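Local coordinates for NTF2 domain-containing protein (Chaetomium thermophilum, PDB 4X2H) that is of unknown function but adopts an NTF2-like fold and pairs with another protein chain in the crystal, at residues 19-32 with 56-68. Numbering follows the deposited sequence.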
ATOM      1  N   ILE B  19      13.181   2.468  13.351  1.00 10.69           N
ATOM      2  CA  ILE B  19      12.196   2.341  14.409  1.00 12.94           C
ATOM      3  C   ILE B  19      12.686   1.337  15.445  1.00 13.00           C
ATOM      4  O   ILE B  19      12.689   1.626  16.638  1.00 17.91           O
ATOM      5  CB  ILE B  19      10.827   1.920  13.849  1.00 14.98           C
ATOM      6  CG1 ILE B  19      10.307   3.016  12.908  1.00 17.51           C
ATOM      7  CG2 ILE B  19       9.829   1.667  14.984  1.00 16.75           C
ATOM      8  CD1 ILE B  19       8.988   2.708  12.230  1.00 21.07           C
ATOM      9  N   ASN B  20      13.135   0.172  14.988  1.00 13.50           N
ATOM     10  CA  ASN B  20      13.606  -0.868  15.901  1.00 15.41           C
ATOM     11  C   ASN B  20      14.887  -0.502  16.651  1.00 20.22           C
ATOM     12  O   ASN B  20      15.186  -1.095  17.685  1.00 19.14           O
ATOM     13  CB  ASN B  20      13.822  -2.177  15.139  1.00 13.51           C
ATOM     14  CG  ASN B  20      12.521  -2.863  14.780  1.00 12.80           C
ATOM     15  OD1 ASN B  20      11.518  -2.726  15.480  1.00 12.77           O
ATOM     16  ND2 ASN B  20      12.532  -3.621  13.690  1.00 15.48           N
ATOM     17  N   GLU B  21      15.646   0.460  16.130  1.00 14.59           N
ATOM     18  CA  GLU B  21      16.858   0.916  16.808  1.00 15.17           C
ATOM     19  C   GLU B  21      16.629   2.242  17.537  1.00 17.85           C
ATOM     20  O   GLU B  21      17.579   2.888  17.971  1.00 21.25           O
ATOM     21  CB  GLU B  21      18.010   1.041  15.806  1.00 18.43           C
ATOM     22  CG  GLU B  21      18.432  -0.295  15.212  1.00 24.29           C
ATOM     23  CD  GLU B  21      19.631  -0.189  14.294  1.00 31.64           C
ATOM     24  OE1 GLU B  21      20.060   0.944  13.989  1.00 35.14           O
ATOM     25  OE2 GLU B  21      20.142  -1.248  13.876  1.00 35.65           O
ATOM     26  N   ASN B  22      15.362   2.624  17.682  1.00 19.20           N
ATOM     27  CA  ASN B  22      14.983   3.848  18.389  1.00 18.83           C
ATOM     28  C   ASN B  22      15.583   5.098  17.755  1.00 19.62           C
ATOM     29  O   ASN B  22      16.023   6.013  18.452  1.00 19.57           O
ATOM     30  CB  ASN B  22      15.397   3.763  19.855  1.00 25.34           C
ATOM     31  CG  ASN B  22      14.786   2.571  20.558  1.00 30.26           C
ATOM     32  OD1 ASN B  22      13.656   2.179  20.267  1.00 28.63           O
ATOM     33  ND2 ASN B  22      15.535   1.979  21.481  1.00 36.35           N
ATOM     34  N   LYS B  23      15.593   5.122  16.428  1.00 16.64           N
ATOM     35  CA  LYS B  23      16.112   6.260  15.677  1.00 16.81           C
ATOM     36  C   LYS B  23      14.973   6.924  14.907  1.00 20.54           C
ATOM     37  O   LYS B  23      13.956   6.290  14.639  1.00 15.99           O
ATOM     38  CB  LYS B  23      17.221   5.806  14.732  1.00 18.51           C
ATOM     39  CG  LYS B  23      18.490   5.375  15.455  1.00 21.66           C
ATOM     40  CD  LYS B  23      19.445   4.648  14.526  1.00 28.06           C
ATOM     41  CE  LYS B  23      20.713   4.233  15.257  1.00 34.38           C
ATOM     42  NZ  LYS B  23      21.517   3.271  14.455  1.00 38.42           N
ATOM     43  N   PRO B  24      15.134   8.207  14.554  1.00 20.19           N
ATOM     44  CA  PRO B  24      14.055   8.930  13.867  1.00 20.98           C
ATOM     45  C   PRO B  24      13.910   8.552  12.394  1.00 18.06           C
ATOM     46  O   PRO B  24      14.904   8.233  11.739  1.00 15.61           O
ATOM     47  CB  PRO B  24      14.472  10.396  14.010  1.00 23.78           C
ATOM     48  CG  PRO B  24      15.952  10.352  14.119  1.00 22.48           C
ATOM     49  CD  PRO B  24      16.280   9.084  14.857  1.00 23.65           C
ATOM     50  N   VAL B  25      12.680   8.593  11.887  1.00 17.61           N
ATOM     51  CA  VAL B  25      12.420   8.329  10.473  1.00 18.13           C
ATOM     52  C   VAL B  25      12.003   9.591   9.715  1.00 15.82           C
ATOM     53  O   VAL B  25      11.710   9.527   8.527  1.00 13.80           O
ATOM     54  CB  VAL B  25      11.326   7.250  10.285  1.00 15.08           C
ATOM     55  CG1 VAL B  25      11.818   5.900  10.783  1.00 19.39           C
ATOM     56  CG2 VAL B  25      10.033   7.647  10.990  1.00 16.73           C
ATOM     57  N   ALA B  26      11.998  10.736  10.395  1.00 17.29           N
ATOM     58  CA  ALA B  26      11.519  11.983   9.793  1.00 16.46           C
ATOM     59  C   ALA B  26      12.311  12.377   8.543  1.00 17.06           C
ATOM     60  O   ALA B  26      11.776  13.019   7.635  1.00 16.20           O
ATOM     61  CB  ALA B  26      11.566  13.109  10.816  1.00 18.98           C
ATOM     62  N   SER B  27      13.581  11.991   8.492  1.00 15.55           N
ATOM     63  CA  SER B  27      14.424  12.329   7.350  1.00 16.04           C
ATOM     64  C   SER B  27      13.992  11.579   6.088  1.00 15.52           C
ATOM     65  O   SER B  27      14.432  11.909   4.984  1.00 16.47           O
ATOM     66  CB  SER B  27      15.891  12.026   7.658  1.00 18.82           C
ATOM     67  OG  SER B  27      16.137  10.633   7.660  1.00 19.78           O
ATOM     68  N   GLY B  28      13.127  10.582   6.253  1.00 16.11           N
ATOM     69  CA  GLY B  28      12.631   9.806   5.128  1.00 14.36           C
ATOM     70  C   GLY B  28      11.394  10.399   4.468  1.00 10.84           C
ATOM     71  O   GLY B  28      10.871   9.833   3.509  1.00 10.59           O
ATOM     72  N   TYR B  29      10.928  11.536   4.981  1.00 14.85           N
ATOM     73  CA  TYR B  29       9.728  12.199   4.459  1.00  8.82           C
ATOM     74  C   TYR B  29      10.077  13.413   3.604  1.00 13.06           C
ATOM     75  O   TYR B  29      11.174  13.960   3.714  1.00 15.27           O
ATOM     76  CB  TYR B  29       8.820  12.623   5.609  1.00 13.53           C
ATOM     77  CG  TYR B  29       8.211  11.463   6.354  1.00 12.72           C
ATOM     78  CD1 TYR B  29       8.964  10.726   7.260  1.00 12.96           C
ATOM     79  CD2 TYR B  29       6.889  11.095   6.148  1.00 10.89           C
ATOM     80  CE1 TYR B  29       8.419   9.667   7.943  1.00 14.16           C
ATOM     81  CE2 TYR B  29       6.332  10.027   6.836  1.00 10.84           C
ATOM     82  CZ  TYR B  29       7.108   9.318   7.724  1.00 14.04           C
ATOM     83  OH  TYR B  29       6.572   8.261   8.411  1.00 13.95           O
ATOM     84  N   VAL B  30       9.136  13.846   2.765  1.00 12.77           N
ATOM     85  CA  VAL B  30       9.389  14.961   1.856  1.00 13.45           C
ATOM     86  C   VAL B  30       9.560  16.293   2.585  1.00 13.59           C
ATOM     87  O   VAL B  30      10.203  17.198   2.061  1.00 14.51           O
ATOM     88  CB  VAL B  30       8.255  15.127   0.814  1.00 13.50           C
ATOM     89  CG1 VAL B  30       8.228  13.939  -0.149  1.00 16.01           C
ATOM     90  CG2 VAL B  30       6.903  15.353   1.502  1.00 14.15           C
ATOM     91  N   ASN B  31       8.998  16.407   3.785  1.00 11.29           N
ATOM     92  CA  ASN B  31       8.958  17.688   4.495  1.00 15.97           C
ATOM     93  C   ASN B  31      10.321  18.357   4.642  1.00 19.58           C
ATOM     94  O   ASN B  31      10.445  19.567   4.456  1.00 25.25           O
ATOM     95  CB  ASN B  31       8.350  17.514   5.890  1.00 17.02           C
ATOM     96  CG  ASN B  31       6.936  16.994   5.845  1.00 17.62           C
ATOM     97  OD1 ASN B  31       6.635  16.051   5.113  1.00 15.83           O
ATOM     98  ND2 ASN B  31       6.051  17.611   6.626  1.00 18.84           N
ATOM     99  N   ASN B  32      11.337  17.569   4.975  1.00 23.00           N
ATOM    100  CA  ASN B  32      12.666  18.109   5.247  1.00 32.99           C
ATOM    101  C   ASN B  32      13.612  17.934   4.062  1.00 33.14           C
ATOM    102  O   ASN B  32      14.819  17.760   4.237  1.00 37.04           O
ATOM    103  CB  ASN B  32      13.251  17.450   6.497  1.00 40.64           C
ATOM    104  CG  ASN B  32      12.393  17.680   7.727  1.00 46.01           C
ATOM    105  OD1 ASN B  32      11.742  18.718   7.859  1.00 46.46           O
ATOM    106  ND2 ASN B  32      12.379  16.707   8.631  1.00 48.30           N
ATOM    107  N   PRO B  56       6.196  14.646  10.340  1.00 16.03           N
ATOM    108  CA  PRO B  56       7.013  13.456  10.605  1.00 12.57           C
ATOM    109  C   PRO B  56       7.653  13.497  11.985  1.00 11.75           C
ATOM    110  O   PRO B  56       7.859  12.453  12.609  1.00 14.00           O
ATOM    111  CB  PRO B  56       8.090  13.513   9.510  1.00 16.98           C
ATOM    112  CG  PRO B  56       7.526  14.351   8.450  1.00 17.23           C
ATOM    113  CD  PRO B  56       6.631  15.343   9.116  1.00 17.01           C
ATOM    114  N   GLU B  57       7.974  14.702  12.449  1.00 12.44           N
ATOM    115  CA  GLU B  57       8.572  14.880  13.769  1.00 18.29           C
ATOM    116  C   GLU B  57       7.627  14.417  14.871  1.00 18.10           C
ATOM    117  O   GLU B  57       8.054  13.800  15.849  1.00 18.31           O
ATOM    118  CB  GLU B  57       8.953  16.347  13.998  1.00 21.23           C
ATOM    119  CG  GLU B  57      10.235  16.784  13.288  1.00 23.42           C
ATOM    120  CD  GLU B  57      10.064  16.975  11.789  1.00 27.91           C
ATOM    121  OE1 GLU B  57      11.096  17.093  11.093  1.00 30.33           O
ATOM    122  OE2 GLU B  57       8.912  17.019  11.301  1.00 22.83           O
ATOM    123  N   GLU B  58       6.340  14.715  14.715  1.00 16.15           N
ATOM    124  CA  GLU B  58       5.352  14.298  15.702  1.00 12.65           C
ATOM    125  C   GLU B  58       5.202  12.780  15.689  1.00 15.08           C
ATOM    126  O   GLU B  58       5.074  12.150  16.740  1.00 17.30           O
ATOM    127  CB  GLU B  58       3.999  14.968  15.445  1.00 19.10           C
ATOM    128  CG  GLU B  58       2.944  14.599  16.479  1.00 25.87           C
ATOM    129  CD  GLU B  58       1.637  15.346  16.296  1.00 33.32           C
ATOM    130  OE1 GLU B  58       0.645  14.965  16.953  1.00 34.85           O
ATOM    131  OE2 GLU B  58       1.598  16.313  15.502  1.00 32.82           O
ATOM    132  N   TRP B  59       5.225  12.195  14.497  1.00 14.30           N
ATOM    133  CA  TRP B  59       5.177  10.744  14.350  1.00 12.39           C
ATOM    134  C   TRP B  59       6.356  10.091  15.070  1.00 14.49           C
ATOM    135  O   TRP B  59       6.183   9.082  15.749  1.00 10.86           O
ATOM    136  CB  TRP B  59       5.151  10.381  12.862  1.00 15.15           C
ATOM    137  CG  TRP B  59       5.355   8.927  12.515  1.00 12.41           C
ATOM    138  CD1 TRP B  59       6.175   8.436  11.538  1.00 14.44           C
ATOM    139  CD2 TRP B  59       4.723   7.785  13.114  1.00 12.55           C
ATOM    140  NE1 TRP B  59       6.097   7.068  11.492  1.00 15.76           N
ATOM    141  CE2 TRP B  59       5.211   6.641  12.449  1.00 11.34           C
ATOM    142  CE3 TRP B  59       3.793   7.618  14.144  1.00 14.53           C
ATOM    143  CZ2 TRP B  59       4.809   5.353  12.784  1.00 14.71           C
ATOM    144  CZ3 TRP B  59       3.399   6.334  14.482  1.00 14.45           C
ATOM    145  CH2 TRP B  59       3.898   5.221  13.798  1.00 12.97           C
ATOM    146  N   ASP B  60       7.548  10.671  14.946  1.00 18.13           N
ATOM    147  CA  ASP B  60       8.708  10.172  15.687  1.00 18.42           C
ATOM    148  C   ASP B  60       8.461  10.225  17.198  1.00 17.55           C
ATOM    149  O   ASP B  60       8.853   9.317  17.941  1.00 15.68           O
ATOM    150  CB  ASP B  60       9.966  10.973  15.332  1.00 21.13           C
ATOM    151  CG  ASP B  60      10.718  10.397  14.135  1.00 23.59           C
ATOM    152  OD1 ASP B  60      10.743   9.156  13.979  1.00 21.94           O
ATOM    153  OD2 ASP B  60      11.296  11.185  13.353  1.00 18.83           O
ATOM    154  N   THR B  61       7.795  11.281  17.654  1.00 19.06           N
ATOM    155  CA  THR B  61       7.499  11.433  19.077  1.00 18.17           C
ATOM    156  C   THR B  61       6.485  10.389  19.536  1.00 18.82           C
ATOM    157  O   THR B  61       6.603   9.828  20.628  1.00 15.04           O
ATOM    158  CB  THR B  61       6.970  12.845  19.388  1.00 21.53           C
ATOM    159  OG1 THR B  61       7.987  13.805  19.086  1.00 22.97           O
ATOM    160  CG2 THR B  61       6.581  12.981  20.857  1.00 21.26           C
ATOM    161  N   MET B  62       5.492  10.124  18.694  1.00 17.48           N
ATOM    162  CA  MET B  62       4.477   9.122  18.998  1.00 15.83           C
ATOM    163  C   MET B  62       5.101   7.732  19.117  1.00 16.50           C
ATOM    164  O   MET B  62       4.711   6.937  19.979  1.00 14.48           O
ATOM    165  CB  MET B  62       3.388   9.133  17.925  1.00 15.78           C
ATOM    166  CG  MET B  62       2.559  10.410  17.928  1.00 19.98           C
ATOM    167  SD  MET B  62       1.548  10.629  16.452  1.00 19.75           S
ATOM    168  CE  MET B  62       0.408   9.262  16.603  1.00 22.82           C
ATOM    169  N   LEU B  63       6.072   7.442  18.257  1.00 14.21           N
ATOM    170  CA  LEU B  63       6.781   6.169  18.317  1.00 17.99           C
ATOM    171  C   LEU B  63       7.545   6.048  19.632  1.00 20.80           C
ATOM    172  O   LEU B  63       7.557   4.988  20.256  1.00 18.35           O
ATOM    173  CB  LEU B  63       7.737   6.026  17.132  1.00 19.05           C
ATOM    174  CG  LEU B  63       7.087   5.684  15.790  1.00 16.41           C
ATOM    175  CD1 LEU B  63       8.089   5.876  14.661  1.00 20.44           C
ATOM    176  CD2 LEU B  63       6.544   4.256  15.795  1.00 18.49           C
ATOM    177  N   LYS B  64       8.179   7.140  20.048  1.00 19.21           N
ATOM    178  CA  LYS B  64       8.869   7.181  21.336  1.00 19.52           C
ATOM    179  C   LYS B  64       7.908   6.907  22.484  1.00 17.66           C
ATOM    180  O   LYS B  64       8.209   6.122  23.388  1.00 20.28           O
ATOM    181  CB  LYS B  64       9.544   8.536  21.551  1.00 21.74           C
ATOM    182  CG  LYS B  64      10.849   8.716  20.798  1.00 29.47           C
ATOM    183  CD  LYS B  64      11.487  10.059  21.122  1.00 38.92           C
ATOM    184  CE  LYS B  64      11.449  10.993  19.927  1.00 47.93           C
ATOM    185  NZ  LYS B  64      11.845  12.384  20.287  1.00 53.69           N
ATOM    186  N   GLU B  65       6.753   7.560  22.447  1.00 15.45           N
ATOM    187  CA  GLU B  65       5.764   7.421  23.507  1.00 19.89           C
ATOM    188  C   GLU B  65       5.200   6.008  23.545  1.00 17.75           C
ATOM    189  O   GLU B  65       4.881   5.491  24.614  1.00 16.66           O
ATOM    190  CB  GLU B  65       4.637   8.439  23.322  1.00 29.89           C
ATOM    191  CG  GLU B  65       5.082   9.881  23.539  1.00 44.10           C
ATOM    192  CD  GLU B  65       4.058  10.899  23.059  1.00 59.22           C
ATOM    193  OE1 GLU B  65       3.131  10.519  22.310  1.00 63.64           O
ATOM    194  OE2 GLU B  65       4.183  12.086  23.431  1.00 65.20           O
ATOM    195  N   GLN B  66       5.092   5.375  22.380  1.00 14.79           N
ATOM    196  CA  GLN B  66       4.571   4.014  22.314  1.00 13.03           C
ATOM    197  C   GLN B  66       5.509   3.053  23.045  1.00 15.57           C
ATOM    198  O   GLN B  66       5.056   2.156  23.757  1.00 17.05           O
ATOM    199  CB  GLN B  66       4.381   3.562  20.860  1.00 11.25           C
ATOM    200  CG  GLN B  66       3.857   2.143  20.746  1.00 15.96           C
ATOM    201  CD  GLN B  66       3.626   1.688  19.328  1.00  9.63           C
ATOM    202  OE1 GLN B  66       2.522   1.277  18.975  1.00 14.85           O
ATOM    203  NE2 GLN B  66       4.667   1.730  18.513  1.00 16.42           N
ATOM    204  N   ARG B  67       6.813   3.249  22.875  1.00 16.54           N
ATOM    205  CA  ARG B  67       7.798   2.397  23.533  1.00 21.64           C
ATOM    206  C   ARG B  67       8.169   2.945  24.908  1.00 29.05           C
ATOM    207  O   ARG B  67       9.023   2.385  25.596  1.00 30.84           O
ATOM    208  CB  ARG B  67       9.050   2.245  22.662  1.00 26.71           C
ATOM    209  CG  ARG B  67       9.789   3.536  22.352  1.00 33.32           C
ATOM    210  CD  ARG B  67      11.035   3.258  21.522  1.00 39.93           C
ATOM    211  NE  ARG B  67      11.701   4.485  21.082  1.00 47.38           N
ATOM    212  CZ  ARG B  67      11.788   4.903  19.819  1.00 53.79           C
ATOM    213  NH1 ARG B  67      11.263   4.201  18.820  1.00 55.24           N
ATOM    214  NH2 ARG B  67      12.421   6.037  19.551  1.00 56.36           N
ATOM    215  N   ALA B  68       7.513   4.034  25.301  1.00 34.22           N
ATOM    216  CA  ALA B  68       7.718   4.647  26.612  1.00 38.84           C
ATOM    217  C   ALA B  68       9.158   5.114  26.776  1.00 43.38           C
ATOM    218  O   ALA B  68       9.949   4.479  27.474  1.00 46.67           O
ATOM    219  CB  ALA B  68       7.340   3.670  27.726  1.00 39.34           C
TER
HETATM  220  O   HOH W   1      11.981   5.741  16.255  1.00 39.10           O
HETATM  221  O   HOH W   2       8.735  18.521   9.172  1.00 32.92           O
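In this NTF2-like domain, the carboxylate of Asp60 on helix 56-66 clamps the connection after helix 3-20, which closes in a Schellman motif with Asn22 at positive phi; Val25 lies in the loop and Ala26 starts the 3-10 segment 26-28. Asp60 OD1 takes Val25 N through its syn lone pair at 2.9 Å, nearly straight (166°), while OD2 receives only a weak bond from Ala26 N, so two successive backbone amides face one carboxylate. One turn earlier, Pro56 CB lies 4.0 Å from the centroid of the Tyr29 ring, 26° off its normal, a CH-pi contact over one face; Ala26 CB packs on the same Pro56 CB at 3.7 Å. Asn32 ND2 gives a straight bond to Glu57 OE1 (2.8 Å), which the bend at chi2 (75°) helps bring within range, and a water joins Asn32 OD1 to Glu57 OE2. At the far end, Asn22 OD1 sits 2.9 Å above the plane of the Arg67 guanidinium, offset toward its rim; the angle rules out a hydrogen bond from NE, whereas NH1 reaches Lys23 O through a water. Between these polar ends Ile19 CG1 meets Leu63 CD1 at 4.0 Å. Beyond the pair, Tyr29 OH is hydrogen-bonded to His178 ND1 of strand 173-182, Trp59 NE1 to Tyr15 OH of helix 3-20, and Pro56 and Trp59 rest on strand 45-48.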